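Local coordinates for protein N-acetylglucosamine-6-phosphate deacetylase (Mycobacterium smegmatis, PDB 6FV4) that probably removes the acetyl group from N-acetylglucosamine 6-phosphate by metal-dependent hydrolysis, a step in amino-sugar metabolism, at residues 26-35 against 45-53; 142-150 against 201-209. The protein carries 1 engineered substitution. One frame throughout, in Å; residues are numbered along the deposited sequence.

Contact 1: residues 26-35 against 45-53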
loop_
_atom_site.group_PDB
_atom_site.type_symbol
_atom_site.label_atom_id
_atom_site.label_comp_id
_atom_site.label_asym_id
_atom_site.label_seq_id
_atom_site.Cartn_x
_atom_site.Cartn_y
_atom_site.Cartn_z
ATOM N N THR B 26 21.416 12.752 11.899
ATOM C CA THR B 26 20.854 13.940 12.524
ATOM C C THR B 26 19.344 13.997 12.417
ATOM O O THR B 26 18.716 14.817 13.096
ATOM C CB THR B 26 21.445 15.208 11.881
ATOM O OG1 THR B 26 20.871 15.393 10.583
ATOM C CG2 THR B 26 22.951 15.078 11.735
ATOM N N GLY B 27 18.742 13.153 11.590
ATOM C CA GLY B 27 17.343 13.247 11.246
ATOM C C GLY B 27 17.123 13.607 9.793
ATOM O O GLY B 27 16.097 13.224 9.217
ATOM N N THR B 28 18.073 14.324 9.186
ATOM C CA THR B 28 18.016 14.640 7.763
ATOM C C THR B 28 19.276 14.207 7.019
ATOM O O THR B 28 19.224 13.945 5.812
ATOM C CB THR B 28 17.809 16.140 7.550
ATOM O OG1 THR B 28 18.843 16.861 8.233
ATOM C CG2 THR B 28 16.453 16.573 8.078
ATOM N N GLU B 29 20.417 14.156 7.708
ATOM C CA GLU B 29 21.695 13.831 7.088
ATOM C C GLU B 29 22.335 12.645 7.793
ATOM O O GLU B 29 22.110 12.405 8.982
ATOM C CB GLU B 29 22.701 15.005 7.137
ATOM C CG GLU B 29 22.180 16.359 6.701
ATOM C CD GLU B 29 23.001 17.516 7.289
ATOM O OE1 GLU B 29 22.967 17.713 8.535
ATOM O OE2 GLU B 29 23.683 18.220 6.511
ATOM N N LEU B 30 23.155 11.914 7.048
ATOM C CA LEU B 30 24.018 10.880 7.603
ATOM C C LEU B 30 25.454 11.378 7.488
ATOM O O LEU B 30 25.977 11.533 6.378
ATOM C CB LEU B 30 23.829 9.558 6.864
ATOM C CG LEU B 30 24.600 8.357 7.417
ATOM C CD1 LEU B 30 23.744 7.111 7.323
ATOM C CD2 LEU B 30 25.931 8.151 6.691
ATOM N N LEU B 31 26.093 11.608 8.626
ATOM C CA LEU B 31 27.451 12.138 8.679
ATOM C C LEU B 31 28.429 11.021 9.002
ATOM O O LEU B 31 28.239 10.283 9.975
ATOM C CB LEU B 31 27.564 13.246 9.723
ATOM C CG LEU B 31 26.444 14.271 9.602
ATOM C CD1 LEU B 31 26.564 15.263 10.718
ATOM C CD2 LEU B 31 26.519 14.951 8.219
ATOM N N ARG B 32 29.475 10.906 8.185
ATOM C CA ARG B 32 30.465 9.852 8.333
ATOM C C ARG B 32 31.850 10.395 7.994
ATOM O O ARG B 32 32.137 10.663 6.822
ATOM C CB ARG B 32 30.102 8.673 7.433
ATOM C CG ARG B 32 30.707 7.352 7.856
ATOM C CD ARG B 32 30.154 6.203 7.022
ATOM N NE ARG B 32 29.015 5.544 7.659
ATOM C CZ ARG B 32 27.987 5.031 6.993
ATOM N NH1 ARG B 32 27.950 5.105 5.669
ATOM N NH2 ARG B 32 26.997 4.436 7.645
ATOM N N PRO B 33 32.719 10.621 8.989
ATOM C CA PRO B 33 32.378 10.548 10.414
ATOM C C PRO B 33 31.642 11.802 10.854
ATOM O O PRO B 33 31.517 12.744 10.080
ATOM C CB PRO B 33 33.740 10.425 11.102
ATOM C CG PRO B 33 34.690 11.097 10.173
ATOM C CD PRO B 33 34.148 10.911 8.772
ATOM N N GLY B 34 31.140 11.828 12.082
ATOM C CA GLY B 34 30.376 12.960 12.547
ATOM C C GLY B 34 30.850 13.436 13.905
ATOM O O GLY B 34 31.561 12.740 14.629
ATOM N N TRP B 35 30.416 14.641 14.248
ATOM C CA TRP B 35 30.763 15.200 15.538
ATOM C C TRP B 35 29.650 16.130 15.976
ATOM O O TRP B 35 28.942 16.708 15.145
ATOM C CB TRP B 35 32.123 15.922 15.493
ATOM C CG TRP B 35 32.186 17.118 14.591
ATOM C CD1 TRP B 35 32.683 17.160 13.321
ATOM C CD2 TRP B 35 31.751 18.448 14.897
ATOM N NE1 TRP B 35 32.583 18.430 12.818
ATOM C CE2 TRP B 35 32.018 19.243 13.765
ATOM C CE3 TRP B 35 31.165 19.046 16.023
ATOM C CZ2 TRP B 35 31.710 20.602 13.715
ATOM C CZ3 TRP B 35 30.859 20.394 15.974
ATOM C CH2 TRP B 35 31.136 21.161 14.826
ATOM N N ALA B 45 26.572 22.658 17.930
ATOM C CA ALA B 45 26.898 22.494 16.523
ATOM C C ALA B 45 27.020 21.015 16.205
ATOM O O ALA B 45 27.330 20.200 17.077
ATOM C CB ALA B 45 28.200 23.218 16.154
ATOM N N VAL B 46 26.754 20.684 14.941
ATOM C CA VAL B 46 26.960 19.358 14.375
ATOM C C VAL B 46 27.750 19.534 13.088
ATOM O O VAL B 46 27.611 20.545 12.395
ATOM C CB VAL B 46 25.616 18.637 14.108
ATOM C CG1 VAL B 46 25.834 17.282 13.508
ATOM C CG2 VAL B 46 24.827 18.502 15.395
ATOM N N GLY B 47 28.584 18.546 12.760
ATOM C CA GLY B 47 29.304 18.612 11.499
ATOM C C GLY B 47 29.843 17.264 11.082
ATOM O O GLY B 47 29.861 16.307 11.859
ATOM N N ALA B 48 30.291 17.201 9.830
ATOM C CA ALA B 48 30.922 16.009 9.287
ATOM C C ALA B 48 32.438 16.165 9.267
ATOM O O ALA B 48 32.978 17.275 9.335
ATOM C CB ALA B 48 30.409 15.710 7.877
ATOM N N GLY B 49 33.123 15.031 9.176
ATOM C CA GLY B 49 34.572 15.043 9.128
ATOM C C GLY B 49 35.205 15.154 10.507
ATOM O O GLY B 49 34.623 14.773 11.527
ATOM N N ALA B 50 36.416 15.703 10.527
ATOM C CA ALA B 50 37.185 15.789 11.756
ATOM C C ALA B 50 36.572 16.809 12.714
ATOM O O ALA B 50 36.022 17.829 12.285
ATOM C CB ALA B 50 38.631 16.176 11.449
ATOM N N PRO B 51 36.659 16.561 14.016
ATOM C CA PRO B 51 36.104 17.510 14.992
ATOM C C PRO B 51 36.878 18.816 14.986
ATOM O O PRO B 51 38.036 18.861 14.545
ATOM C CB PRO B 51 36.257 16.775 16.334
ATOM C CG PRO B 51 37.320 15.755 16.098
ATOM C CD PRO B 51 37.220 15.357 14.655
ATOM N N PRO B 52 36.269 19.907 15.464
ATOM C CA PRO B 52 36.997 21.184 15.508
ATOM C C PRO B 52 38.155 21.187 16.493
ATOM O O PRO B 52 39.141 21.902 16.268
ATOM C CB PRO B 52 35.910 22.185 15.919
ATOM C CG PRO B 52 34.923 21.356 16.698
ATOM C CD PRO B 52 34.889 20.038 15.965
ATOM N N ALA B 53 38.058 20.421 17.578
ATOM C CA ALA B 53 39.118 20.291 18.569
ATOM C C ALA B 53 39.228 18.817 18.942
ATOM O O ALA B 53 38.569 17.956 18.350
ATOM C CB ALA B 53 38.833 21.173 19.791
HETATM O O HOH W 1 34.438 13.036 13.807
HETATM O O HOH W 2 32.777 20.071 10.217
#

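Contact 2: residues 142-150 against 201-209. With CD (cadmium ion), chain J.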
loop_
_atom_site.group_PDB
_atom_site.type_symbol
_atom_site.label_atom_id
_atom_site.label_comp_id
_atom_site.label_asym_id
_atom_site.label_seq_id
_atom_site.Cartn_x
_atom_site.Cartn_y
_atom_site.Cartn_z
ATOM N N LEU B 142 -13.982 4.627 21.886
ATOM C CA LEU B 142 -13.615 3.565 20.958
ATOM C C LEU B 142 -14.827 2.697 20.634
ATOM O O LEU B 142 -15.886 2.792 21.264
ATOM C CB LEU B 142 -12.494 2.708 21.549
ATOM C CG LEU B 142 -11.314 3.459 22.161
ATOM C CD1 LEU B 142 -10.255 2.484 22.632
ATOM C CD2 LEU B 142 -10.730 4.469 21.172
ATOM N N SER B 143 -14.664 1.843 19.622
ATOM C CA SER B 143 -15.750 0.957 19.219
ATOM C C SER B 143 -15.247 -0.250 18.442
ATOM O O SER B 143 -15.552 -0.393 17.257
ATOM C CB SER B 143 -16.773 1.714 18.372
ATOM O OG SER B 143 -18.012 1.024 18.357
ATOM N N THR B 144 -14.475 -1.121 19.081
ATOM C CA THR B 144 -14.182 -2.403 18.458
ATOM C C THR B 144 -14.129 -3.478 19.531
ATOM O O THR B 144 -13.824 -3.209 20.702
ATOM C CB THR B 144 -12.872 -2.389 17.644
ATOM O OG1 THR B 144 -12.783 -3.597 16.884
ATOM C CG2 THR B 144 -11.652 -2.305 18.552
ATOM N N LEU B 145 -14.465 -4.698 19.117
ATOM C CA LEU B 145 -14.338 -5.883 19.951
ATOM C C LEU B 145 -13.221 -6.798 19.471
ATOM O O LEU B 145 -13.054 -7.897 20.014
ATOM C CB LEU B 145 -15.667 -6.646 19.996
ATOM C CG LEU B 145 -16.907 -5.819 20.339
ATOM C CD1 LEU B 145 -18.127 -6.711 20.594
ATOM C CD2 LEU B 145 -16.636 -4.905 21.544
ATOM N N ARG B 146 -12.462 -6.376 18.461
ATOM C CA ARG B 146 -11.391 -7.197 17.916
ATOM C C ARG B 146 -10.292 -7.393 18.955
ATOM O O ARG B 146 -10.211 -6.675 19.960
ATOM C CB ARG B 146 -10.814 -6.564 16.644
ATOM C CG ARG B 146 -11.793 -6.549 15.483
ATOM C CD ARG B 146 -11.279 -5.786 14.262
ATOM N NE ARG B 146 -12.350 -5.697 13.275
ATOM C CZ ARG B 146 -12.568 -6.597 12.323
ATOM N NH1 ARG B 146 -11.761 -7.639 12.191
ATOM N NH2 ARG B 146 -13.590 -6.443 11.491
ATOM N N CYS B 147 -9.455 -8.398 18.711
ATOM C CA CYS B 147 -8.308 -8.643 19.571
ATOM C C CYS B 147 -7.424 -7.406 19.616
ATOM O O CYS B 147 -7.073 -6.833 18.579
ATOM C CB CYS B 147 -7.520 -9.849 19.078
ATOM S SG CYS B 147 -8.380 -11.409 19.350
ATOM N N GLY B 148 -7.083 -6.986 20.831
ATOM C CA GLY B 148 -6.485 -5.695 21.077
ATOM C C GLY B 148 -7.370 -4.765 21.878
ATOM O O GLY B 148 -6.855 -3.811 22.483
ATOM N N ALA B 149 -8.684 -5.011 21.895
ATOM C CA ALA B 149 -9.592 -4.218 22.711
ATOM C C ALA B 149 -9.126 -4.226 24.161
ATOM O O ALA B 149 -8.676 -5.250 24.681
ATOM C CB ALA B 149 -11.019 -4.765 22.603
ATOM N N HIS B 150 -9.226 -3.071 24.811
ATOM C CA HIS B 150 -8.634 -2.887 26.141
ATOM C C HIS B 150 -9.650 -3.207 27.232
ATOM O O HIS B 150 -9.477 -4.176 27.978
ATOM C CB HIS B 150 -8.073 -1.471 26.269
ATOM C CG HIS B 150 -6.954 -1.190 25.317
ATOM N ND1 HIS B 150 -5.875 -2.038 25.168
ATOM C CD2 HIS B 150 -6.759 -0.172 24.444
ATOM C CE1 HIS B 150 -5.060 -1.551 24.244
ATOM N NE2 HIS B 150 -5.567 -0.412 23.800
ATOM N N ALA B 201 -6.553 10.966 16.796
ATOM C CA ALA B 201 -6.113 9.747 16.137
ATOM C C ALA B 201 -7.316 8.853 15.858
ATOM O O ALA B 201 -8.294 8.874 16.600
ATOM C CB ALA B 201 -5.077 9.003 16.993
ATOM N N VAL B 202 -7.257 8.080 14.759
ATOM C CA VAL B 202 -8.295 7.103 14.428
ATOM C C VAL B 202 -7.787 5.727 14.835
ATOM O O VAL B 202 -6.650 5.363 14.520
ATOM C CB VAL B 202 -8.658 7.128 12.928
ATOM C CG1 VAL B 202 -9.528 5.924 12.563
ATOM C CG2 VAL B 202 -9.398 8.378 12.572
ATOM N N GLY B 203 -8.621 4.961 15.528
ATOM C CA GLY B 203 -8.197 3.663 16.016
ATOM C C GLY B 203 -9.362 2.950 16.661
ATOM O O GLY B 203 -10.435 3.527 16.864
ATOM N N HIS B 204 -9.139 1.666 16.953
ATOM C CA HIS B 204 -10.086 0.830 17.696
ATOM C C HIS B 204 -11.506 0.974 17.160
ATOM O O HIS B 204 -12.443 1.306 17.884
ATOM C CB HIS B 204 -10.032 1.162 19.188
ATOM C CG HIS B 204 -8.876 0.525 19.872
ATOM N ND1 HIS B 204 -8.991 -0.641 20.599
ATOM C CD2 HIS B 204 -7.569 0.868 19.904
ATOM C CE1 HIS B 204 -7.804 -0.986 21.060
ATOM N NE2 HIS B 204 -6.922 -0.091 20.648
ATOM N N THR B 205 -11.649 0.697 15.862
ATOM C CA THR B 205 -12.833 1.126 15.151
ATOM C C THR B 205 -13.210 0.115 14.078
ATOM O O THR B 205 -12.354 -0.558 13.500
ATOM C CB THR B 205 -12.603 2.509 14.529
ATOM O OG1 THR B 205 -13.718 2.860 13.705
ATOM C CG2 THR B 205 -11.326 2.523 13.699
ATOM N N GLU B 206 -14.518 0.014 13.853
ATOM C CA GLU B 206 -15.127 -0.707 12.751
ATOM C C GLU B 206 -15.621 0.246 11.664
ATOM O O GLU B 206 -16.500 -0.122 10.879
ATOM C CB GLU B 206 -16.280 -1.573 13.277
ATOM C CG GLU B 206 -15.872 -2.569 14.370
ATOM C CD GLU B 206 -14.873 -3.606 13.870
ATOM O OE1 GLU B 206 -14.943 -3.982 12.672
ATOM O OE2 GLU B 206 -14.014 -4.049 14.668
ATOM N N ALA B 207 -15.073 1.466 11.614
ATOM C CA ALA B 207 -15.521 2.463 10.654
ATOM C C ALA B 207 -15.240 2.018 9.225
ATOM O O ALA B 207 -14.274 1.308 8.947
ATOM C CB ALA B 207 -14.821 3.798 10.894
ATOM N N THR B 208 -16.083 2.470 8.310
ATOM C CA THR B 208 -15.833 2.219 6.907
ATOM C C THR B 208 -14.792 3.209 6.381
ATOM O O THR B 208 -14.377 4.156 7.068
ATOM C CB THR B 208 -17.132 2.313 6.109
ATOM O OG1 THR B 208 -17.592 3.669 6.105
ATOM C CG2 THR B 208 -18.218 1.415 6.727
ATOM N N TYR B 209 -14.364 2.963 5.145
ATOM C CA TYR B 209 -13.480 3.894 4.449
ATOM C C TYR B 209 -14.060 5.303 4.441
ATOM O O TYR B 209 -13.358 6.275 4.736
ATOM C CB TYR B 209 -13.234 3.404 3.013
ATOM C CG TYR B 209 -12.592 4.460 2.122
ATOM C CD1 TYR B 209 -11.216 4.638 2.104
ATOM C CD2 TYR B 209 -13.365 5.281 1.316
ATOM C CE1 TYR B 209 -10.628 5.613 1.297
ATOM C CE2 TYR B 209 -12.784 6.258 0.505
ATOM C CZ TYR B 209 -11.421 6.419 0.508
ATOM O OH TYR B 209 -10.848 7.385 -0.284
HETATM CD CD CD J . -4.751 -0.519 21.388
HETATM O O HOH W 3 -11.424 -1.545 21.645
HETATM O O HOH W 4 -15.699 -5.175 16.628
HETATM O O HOH W 5 -4.734 -3.080 20.990
#

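Contact 1: residues 26-35 against 45-53
The indole of Trp-35 lies sandwiched between the strand backbone at Gly-47 and the Pro-51 to Pro-52 loop that follows it, and this is the tightly packed half of the contact. CD of Pro-52 sits 3.6 Å from the centroid of the six-membered ring, almost straight above it, while CA of Pro-51 covers the five-membered ring on the same face. On the opposite face CA of Gly-47 makes a CH-pi contact 3.8 Å from the five-membered centroid; the indole takes up the space where a side chain at this position would lie. Trp-35 reaches this slot because CG stands between its own N and carbonyl carbon (chi1 64°), which turns the ring across to the neighbouring strand. CH2 of the indole ends against CB of Ala-45, 3.8 Å away.

Beneath the ring, Trp-35 and Gly-47 form an antiparallel hydrogen-bonded pair, with N to O distances of 3.0 Å both ways, and Gly-49 N adds a bond to Pro-33 O. On the sheet face of Ala-48, Leu-31 uses both branches: CD1 meets Val-46 CG1 at 3.5 Å and CD2 meets Ala-48 CB at 4.0 Å.

The looser side is watery. One water links Gly-34 O to Gly-49 O, and a second, in the indole plane, accepts from Trp-35 NE1 at 3.1 Å and donates to Ala-48 O. Dithiothreitol, probably from the crystallisation liquor, is bound beside Trp-35, Val-46 and Gly-47. The strand pairing is the open end of the beta hairpin 34-39/42-48, at the edge of a small mixed sheet, with Leu-31 of strand 30-31 packed against it.

Contact 2: residues 142-150 against 201-209
His-150 and His-204 meet at the cadmium ion, which NE2 of His-150 binds at 2.5 Å and NE2 of His-204 at 2.3 Å, with the ring planes inclined at 39°. Glu-138 and His-225 are further protein ligands, and a metal-bound water donates a hydrogen bond to Gly-148 O. That carbonyl oxygen also lies in the plane of the His-204 imidazole, at its CE1 edge. Glu-138, His-204 and His-225 bind zinc in another structure of this protein, so cadmium marks the second metal site of this metallo-dependent hydrolase of the amidohydrolase family.

Around His-204 a second shell fixes the ring. Leu-142 CD1 covers one face, 4.0 Å from the ring centroid, and the ring's ND1 donates to a water that in turn donates to Thr-144 O, so its rotation is set from both nitrogens. The backbone is held as well: Ser-143 N reaches His-204 O at 2.9 Å.

Farther out, Glu-206 ties the two loops together. A turn about its CB-CG bond (chi2 -63°) brings the carboxylate back to Thr-144 and Arg-146. OE2 takes Thr-144 OG1 on its anti lone pair at 2.6 Å and Arg-146 NE on its syn lone pair at 2.7 Å. OE1 receives Arg-146 NH2 at 3.0 Å, giving a side-on, nearly coplanar salt bridge. Thr-144 OG1 also accepts from Arg-146 N in an ST turn.

The loop 142-150 follows strand 134-138, and His-204 comes just after strand 199-202, which pairs with strands 174-179 and 222-223; beyond Glu-206 the chain enters helix 209-217.

The two contacts lie on opposite sides of the chain's centre, about 44 Å apart between centres, and do not touch; they share no strand or helix. Contact 1 is a surface contact that joins the two hairpin strands, and strand 30-31 before them, through main-chain pairing, an aromatic sandwich and a few methyl contacts. Contact 2 is partly buried and brings together a loop and the end of strand 199-202, about fifty residues apart; it relies on metal coordination, a charged pair and waters. Waters bridge backbone and indole groups in contact 1; in contact 2 one binds the metal and one holds a ligand histidine. Contact 1 lies far from the metal site that contact 2 helps build.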